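Local coordinates for small ribosomal subunit biogenesis GTPase RsgA (Thermotoga maritima, PDB 1U0L), which probably assists late maturation of the 30S ribosomal subunit as a circularly permuted, slowly hydrolysing GTPase that carries a bound zinc ion, at residues I104-V109 against A232-N237; I239-L244 against E294-R299. All coordinates share one frame; numbering follows the deposited sequence.

Interaction 1 joins helix 101-113 of the circularly permuted GTPase domain to the loop that follows strand 224-226. Interaction 2 comes next along the chain: residues 239-244, the end of that loop and the short helix 241-244, meet the end of helix 282-296, in the zinc-binding C-terminal part. The centres of the two contacts lie about 14 Å apart, and they touch directly. V109 of interaction 1 packs on L244 of interaction 2, I236 on L295, and K106 makes a long, weak ion pair with E294. Helix 282-296 thus borders both contacts, so that helix 101-113, the loop and helix 282-296 pack together.

Interaction 1: residues I104-V109 against A232-N237; sequences IDKFLV and ANLEIN
F107 on helix 101-113 and L234 in the irregular chain after strand 224-226 are the residues of closest backbone approach, their CA atoms 6.8 Å apart. No hydrogen bond crosses between the segments, and L234 itself has a left-handed backbone conformation. From there its side chain reaches the F107 ring at about a right angle: CD2 sits over the centre of one face, 3.3 Å from the centroid and 15° off the ring normal, a CH-pi contact. With CG anti to the backbone N (chi1 172°), the aliphatic chain of K106 runs toward the loop, where CG meets L234 CD2 at 3.8 Å and also packs on I236 CD1. I236 CD1 continues to V109 CG1 at 3.9 Å, while M291 of helix 282-296 touches both K106 and I236. Shortening F107 to an alanine is likely to leave L234 CD2 without the ring face it rests on and open a gap near G176 of the P-loop. Between 104-109 and 232-237 the contact is apolar and CH-pi: the lysine contributes its methylenes, then bends at chi3, and its ammonium bonds Y102 OH on the same helix and makes a long, weak ion pair with E294 of helix 282-296.

Interaction 2: residues I239-L244 against E294-R299; sequences IEPEEL and ELLGRR
The C-terminal end of helix 282-296 packs against a short, weakly bonded helical turn at about 241-244, with L295 seated among I239, P241 and L244. L295 and P241 are the closest pair along the backbones, with their CA atoms 5.4 Å apart. The leucine CG is turned anti to its carbonyl carbon (chi1 -64°), and this carries CD1 in between L244 and I239: CD1 lies 3.6 Å from L244 CG, crossing that side chain obliquely, and 3.8 Å from I239 CG2. The L295 CB faces P241 CG at 4.0 Å. CG of the same proline meets CD2 of the exposed L296.

This is where helix 282-296 of the zinc-binding part meets the end of the loop after strand 224-226 and the short helix that follows it; the side chain of L244 is about 8 Å from that of the zinc ligand H263. L244 also touches Y288 and M291 on helix 282-296 and V109 on helix 101-113, so it sits where three helical elements come together. Within the turn, E240 O accepts hydrogen bonds from the backbone N of both E243 and L244, and E240 N gives a nearly straight bond to E243 OE2, reached from above the carboxylate plane. The other oxygen, E243 OE1, forms a salt bridge with K113 of helix 101-113.

Past G297, the centre of an inverse gamma turn, the poorly ordered R298 folds back over the turn. Its NH1 lies 3.2 Å from E240 OE1 in a salt bridge without a directed N-H: the oxygen stands over one face of the guanidinium, and the carboxylate and guanidinium planes are 71° apart. The attraction there is probably one of charge alone, while I239 O lies at the guanidinium edge.

Interaction 1: residues I104-V109 against A232-N237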
loop_
_atom_site.group_PDB
_atom_site.type_symbol
_atom_site.label_atom_id
_atom_site.label_comp_id
_atom_site.label_asym_id
_atom_site.label_seq_id
_atom_site.Cartn_x
_atom_site.Cartn_y
_atom_site.Cartn_z
ATOM N N ILE A 104 9.506 3.470 8.060
ATOM C CA ILE A 104 8.888 4.207 6.961
ATOM C C ILE A 104 9.473 3.829 5.595
ATOM O O ILE A 104 8.733 3.639 4.625
ATOM C CB ILE A 104 9.058 5.729 7.117
ATOM C CG1 ILE A 104 8.317 6.237 8.343
ATOM C CG2 ILE A 104 8.507 6.429 5.900
ATOM C CD1 ILE A 104 8.407 7.731 8.513
ATOM N N ASP A 105 10.797 3.724 5.513
ATOM C CA ASP A 105 11.434 3.389 4.247
ATOM C C ASP A 105 11.226 1.936 3.846
ATOM O O ASP A 105 11.231 1.604 2.656
ATOM C CB ASP A 105 12.931 3.731 4.291
ATOM C CG ASP A 105 13.171 5.222 4.413
ATOM O OD1 ASP A 105 12.273 6.002 3.989
ATOM O OD2 ASP A 105 14.248 5.615 4.920
ATOM N N LYS A 106 11.034 1.068 4.833
ATOM C CA LYS A 106 10.803 -0.335 4.528
ATOM C C LYS A 106 9.408 -0.430 3.916
ATOM O O LYS A 106 9.169 -1.200 2.976
ATOM C CB LYS A 106 10.910 -1.177 5.789
ATOM C CG LYS A 106 10.494 -2.601 5.587
ATOM C CD LYS A 106 11.123 -3.515 6.592
ATOM C CE LYS A 106 12.621 -3.593 6.366
ATOM N NZ LYS A 106 13.240 -4.604 7.284
ATOM N N PHE A 107 8.494 0.382 4.439
ATOM C CA PHE A 107 7.132 0.416 3.927
ATOM C C PHE A 107 7.136 0.929 2.494
ATOM O O PHE A 107 6.508 0.328 1.611
ATOM C CB PHE A 107 6.256 1.308 4.802
ATOM C CG PHE A 107 5.535 0.560 5.866
ATOM C CD1 PHE A 107 5.489 1.044 7.167
ATOM C CD2 PHE A 107 4.896 -0.642 5.571
ATOM C CE1 PHE A 107 4.814 0.337 8.170
ATOM C CE2 PHE A 107 4.217 -1.361 6.562
ATOM C CZ PHE A 107 4.177 -0.869 7.870
ATOM N N LEU A 108 7.847 2.038 2.270
ATOM C CA LEU A 108 7.944 2.620 0.938
ATOM C C LEU A 108 8.599 1.624 -0.019
ATOM O O LEU A 108 8.134 1.449 -1.140
ATOM C CB LEU A 108 8.745 3.925 0.983
ATOM C CG LEU A 108 8.064 5.070 1.736
ATOM C CD1 LEU A 108 9.032 6.224 1.913
ATOM C CD2 LEU A 108 6.822 5.520 0.983
ATOM N N VAL A 109 9.662 0.958 0.426
ATOM C CA VAL A 109 10.334 -0.025 -0.416
ATOM C C VAL A 109 9.300 -1.052 -0.878
ATOM O O VAL A 109 9.234 -1.391 -2.060
ATOM C CB VAL A 109 11.472 -0.745 0.343
ATOM C CG1 VAL A 109 11.944 -1.953 -0.448
ATOM C CG2 VAL A 109 12.639 0.208 0.558
ATOM N N ALA A 232 1.671 -5.369 6.965
ATOM C CA ALA A 232 1.867 -5.289 8.402
ATOM C C ALA A 232 3.027 -6.134 8.890
ATOM O O ALA A 232 3.593 -5.858 9.947
ATOM C CB ALA A 232 0.596 -5.687 9.123
ATOM N N ASN A 233 3.396 -7.157 8.133
ATOM C CA ASN A 233 4.499 -7.999 8.561
ATOM C C ASN A 233 5.846 -7.511 8.038
ATOM O O ASN A 233 6.854 -8.201 8.186
ATOM C CB ASN A 233 4.267 -9.440 8.135
ATOM C CG ASN A 233 4.078 -9.572 6.657
ATOM O OD1 ASN A 233 4.925 -9.151 5.872
ATOM N ND2 ASN A 233 2.959 -10.159 6.258
ATOM N N LEU A 234 5.863 -6.325 7.433
ATOM C CA LEU A 234 7.098 -5.735 6.919
ATOM C C LEU A 234 8.110 -6.796 6.477
ATOM O O LEU A 234 9.236 -6.832 6.972
ATOM C CB LEU A 234 7.726 -4.854 8.005
ATOM C CG LEU A 234 6.952 -3.590 8.403
ATOM C CD1 LEU A 234 7.428 -3.092 9.757
ATOM C CD2 LEU A 234 7.136 -2.499 7.341
ATOM N N GLU A 235 7.710 -7.654 5.546
ATOM C CA GLU A 235 8.588 -8.714 5.074
ATOM C C GLU A 235 9.287 -8.432 3.755
ATOM O O GLU A 235 8.702 -8.574 2.687
ATOM C CB GLU A 235 7.820 -10.028 4.961
ATOM C CG GLU A 235 7.571 -10.704 6.293
ATOM C CD GLU A 235 6.687 -11.934 6.168
ATOM O OE1 GLU A 235 6.511 -12.649 7.180
ATOM O OE2 GLU A 235 6.165 -12.182 5.060
ATOM N N ILE A 236 10.550 -8.042 3.853
ATOM C CA ILE A 236 11.381 -7.757 2.694
ATOM C C ILE A 236 12.351 -8.915 2.546
ATOM O O ILE A 236 13.402 -8.933 3.180
ATOM C CB ILE A 236 12.192 -6.476 2.898
ATOM C CG1 ILE A 236 11.288 -5.265 2.723
ATOM C CG2 ILE A 236 13.339 -6.419 1.921
ATOM C CD1 ILE A 236 12.020 -3.953 2.845
ATOM N N ASN A 237 12.003 -9.886 1.718
ATOM C CA ASN A 237 12.867 -11.046 1.535
ATOM C C ASN A 237 12.868 -11.447 0.078
ATOM O O ASN A 237 13.872 -11.927 -0.449
ATOM C CB ASN A 237 12.370 -12.214 2.394
ATOM C CG ASN A 237 12.514 -11.947 3.882
ATOM O OD1 ASN A 237 13.626 -11.938 4.413
ATOM N ND2 ASN A 237 11.390 -11.720 4.563
#

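Interaction 2: residues I239-L244 against E294-R299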
loop_
_atom_site.group_PDB
_atom_site.type_symbol
_atom_site.label_atom_id
_atom_site.label_comp_id
_atom_site.label_asym_id
_atom_site.label_seq_id
_atom_site.Cartn_x
_atom_site.Cartn_y
_atom_site.Cartn_z
ATOM N N ILE A 239 13.210 -9.785 -2.081
ATOM C CA ILE A 239 14.067 -8.822 -2.750
ATOM C C ILE A 239 15.556 -9.163 -2.707
ATOM O O ILE A 239 16.123 -9.406 -1.640
ATOM C CB ILE A 239 13.868 -7.412 -2.168
ATOM C CG1 ILE A 239 12.401 -6.980 -2.312
ATOM C CG2 ILE A 239 14.789 -6.421 -2.892
ATOM C CD1 ILE A 239 12.108 -5.576 -1.766
ATOM N N GLU A 240 16.180 -9.181 -3.883
ATOM C CA GLU A 240 17.605 -9.470 -3.998
ATOM C C GLU A 240 18.343 -8.210 -3.580
ATOM O O GLU A 240 17.879 -7.099 -3.824
ATOM C CB GLU A 240 17.961 -9.833 -5.440
ATOM C CG GLU A 240 18.565 -11.224 -5.626
ATOM C CD GLU A 240 17.651 -12.340 -5.143
ATOM O OE1 GLU A 240 17.635 -12.620 -3.926
ATOM O OE2 GLU A 240 16.939 -12.933 -5.983
ATOM N N PRO A 241 19.508 -8.362 -2.951
ATOM C CA PRO A 241 20.277 -7.193 -2.510
ATOM C C PRO A 241 20.434 -6.135 -3.601
ATOM O O PRO A 241 20.057 -4.977 -3.420
ATOM C CB PRO A 241 21.619 -7.798 -2.098
ATOM C CG PRO A 241 21.235 -9.181 -1.646
ATOM C CD PRO A 241 20.258 -9.607 -2.726
ATOM N N GLU A 242 20.993 -6.549 -4.732
ATOM C CA GLU A 242 21.228 -5.658 -5.867
ATOM C C GLU A 242 19.947 -5.064 -6.450
ATOM O O GLU A 242 19.999 -4.166 -7.287
ATOM C CB GLU A 242 21.997 -6.410 -6.957
ATOM C CG GLU A 242 21.475 -7.821 -7.220
ATOM C CD GLU A 242 21.990 -8.844 -6.220
ATOM O OE1 GLU A 242 21.354 -9.910 -6.077
ATOM O OE2 GLU A 242 23.038 -8.589 -5.587
ATOM N N GLU A 243 18.804 -5.566 -6.001
ATOM C CA GLU A 243 17.511 -5.090 -6.486
ATOM C C GLU A 243 16.968 -3.904 -5.676
ATOM O O GLU A 243 16.379 -2.964 -6.225
ATOM C CB GLU A 243 16.516 -6.251 -6.455
ATOM C CG GLU A 243 15.069 -5.869 -6.694
ATOM C CD GLU A 243 14.154 -7.080 -6.669
ATOM O OE1 GLU A 243 12.917 -6.892 -6.700
ATOM O OE2 GLU A 243 14.677 -8.216 -6.622
ATOM N N LEU A 244 17.178 -3.964 -4.365
ATOM C CA LEU A 244 16.734 -2.937 -3.433
ATOM C C LEU A 244 16.925 -1.488 -3.912
ATOM O O LEU A 244 16.018 -0.667 -3.779
ATOM C CB LEU A 244 17.477 -3.122 -2.112
ATOM C CG LEU A 244 16.748 -3.073 -0.770
ATOM C CD1 LEU A 244 17.785 -2.789 0.306
ATOM C CD2 LEU A 244 15.677 -2.002 -0.760
ATOM N N GLU A 294 21.013 -6.496 5.280
ATOM C CA GLU A 294 20.020 -7.397 5.849
ATOM C C GLU A 294 19.577 -8.427 4.823
ATOM O O GLU A 294 19.249 -9.558 5.175
ATOM C CB GLU A 294 18.803 -6.615 6.327
ATOM C CG GLU A 294 18.895 -6.162 7.763
ATOM C CD GLU A 294 17.754 -5.252 8.167
ATOM O OE1 GLU A 294 16.587 -5.562 7.834
ATOM O OE2 GLU A 294 18.023 -4.229 8.827
ATOM N N LEU A 295 19.564 -8.041 3.551
ATOM C CA LEU A 295 19.144 -8.955 2.501
ATOM C C LEU A 295 20.263 -9.913 2.109
ATOM O O LEU A 295 19.995 -11.000 1.596
ATOM C CB LEU A 295 18.659 -8.170 1.271
ATOM C CG LEU A 295 17.401 -7.305 1.460
ATOM C CD1 LEU A 295 17.070 -6.543 0.176
ATOM C CD2 LEU A 295 16.241 -8.192 1.860
ATOM N N LEU A 296 21.513 -9.515 2.355
ATOM C CA LEU A 296 22.671 -10.353 2.019
ATOM C C LEU A 296 22.752 -11.618 2.852
ATOM O O LEU A 296 23.262 -12.635 2.382
ATOM C CB LEU A 296 23.968 -9.579 2.195
ATOM C CG LEU A 296 24.495 -8.831 0.978
ATOM C CD1 LEU A 296 25.763 -8.098 1.367
ATOM C CD2 LEU A 296 24.744 -9.814 -0.158
ATOM N N GLY A 297 22.277 -11.535 4.096
ATOM C CA GLY A 297 22.271 -12.688 4.976
ATOM C C GLY A 297 21.215 -13.678 4.514
ATOM O O GLY A 297 20.069 -13.649 4.967
ATOM N N ARG A 298 21.614 -14.543 3.584
ATOM C CA ARG A 298 20.750 -15.577 3.018
ATOM C C ARG A 298 21.565 -16.411 2.028
ATOM O O ARG A 298 21.638 -16.102 0.841
ATOM C CB ARG A 298 19.527 -14.947 2.332
ATOM C CG ARG A 298 19.837 -13.822 1.353
ATOM C CD ARG A 298 19.909 -14.305 -0.092
ATOM N NE ARG A 298 18.621 -14.783 -0.592
ATOM C CZ ARG A 298 17.586 -13.999 -0.879
ATOM N NH1 ARG A 298 17.675 -12.685 -0.719
ATOM N NH2 ARG A 298 16.457 -14.530 -1.329
ATOM N N ARG A 299 22.188 -17.468 2.543
ATOM C CA ARG A 299 23.021 -18.365 1.748
ATOM C C ARG A 299 24.238 -17.622 1.203
ATOM O O ARG A 299 24.481 -17.606 -0.004
ATOM C CB ARG A 299 22.227 -18.965 0.582
ATOM C CG ARG A 299 22.862 -20.221 0.001
ATOM C CD ARG A 299 22.303 -20.561 -1.367
ATOM N NE ARG A 299 22.696 -19.572 -2.366
ATOM C CZ ARG A 299 22.481 -19.697 -3.672
ATOM N NH1 ARG A 299 21.872 -20.777 -4.147
ATOM N NH2 ARG A 299 22.882 -18.747 -4.507
#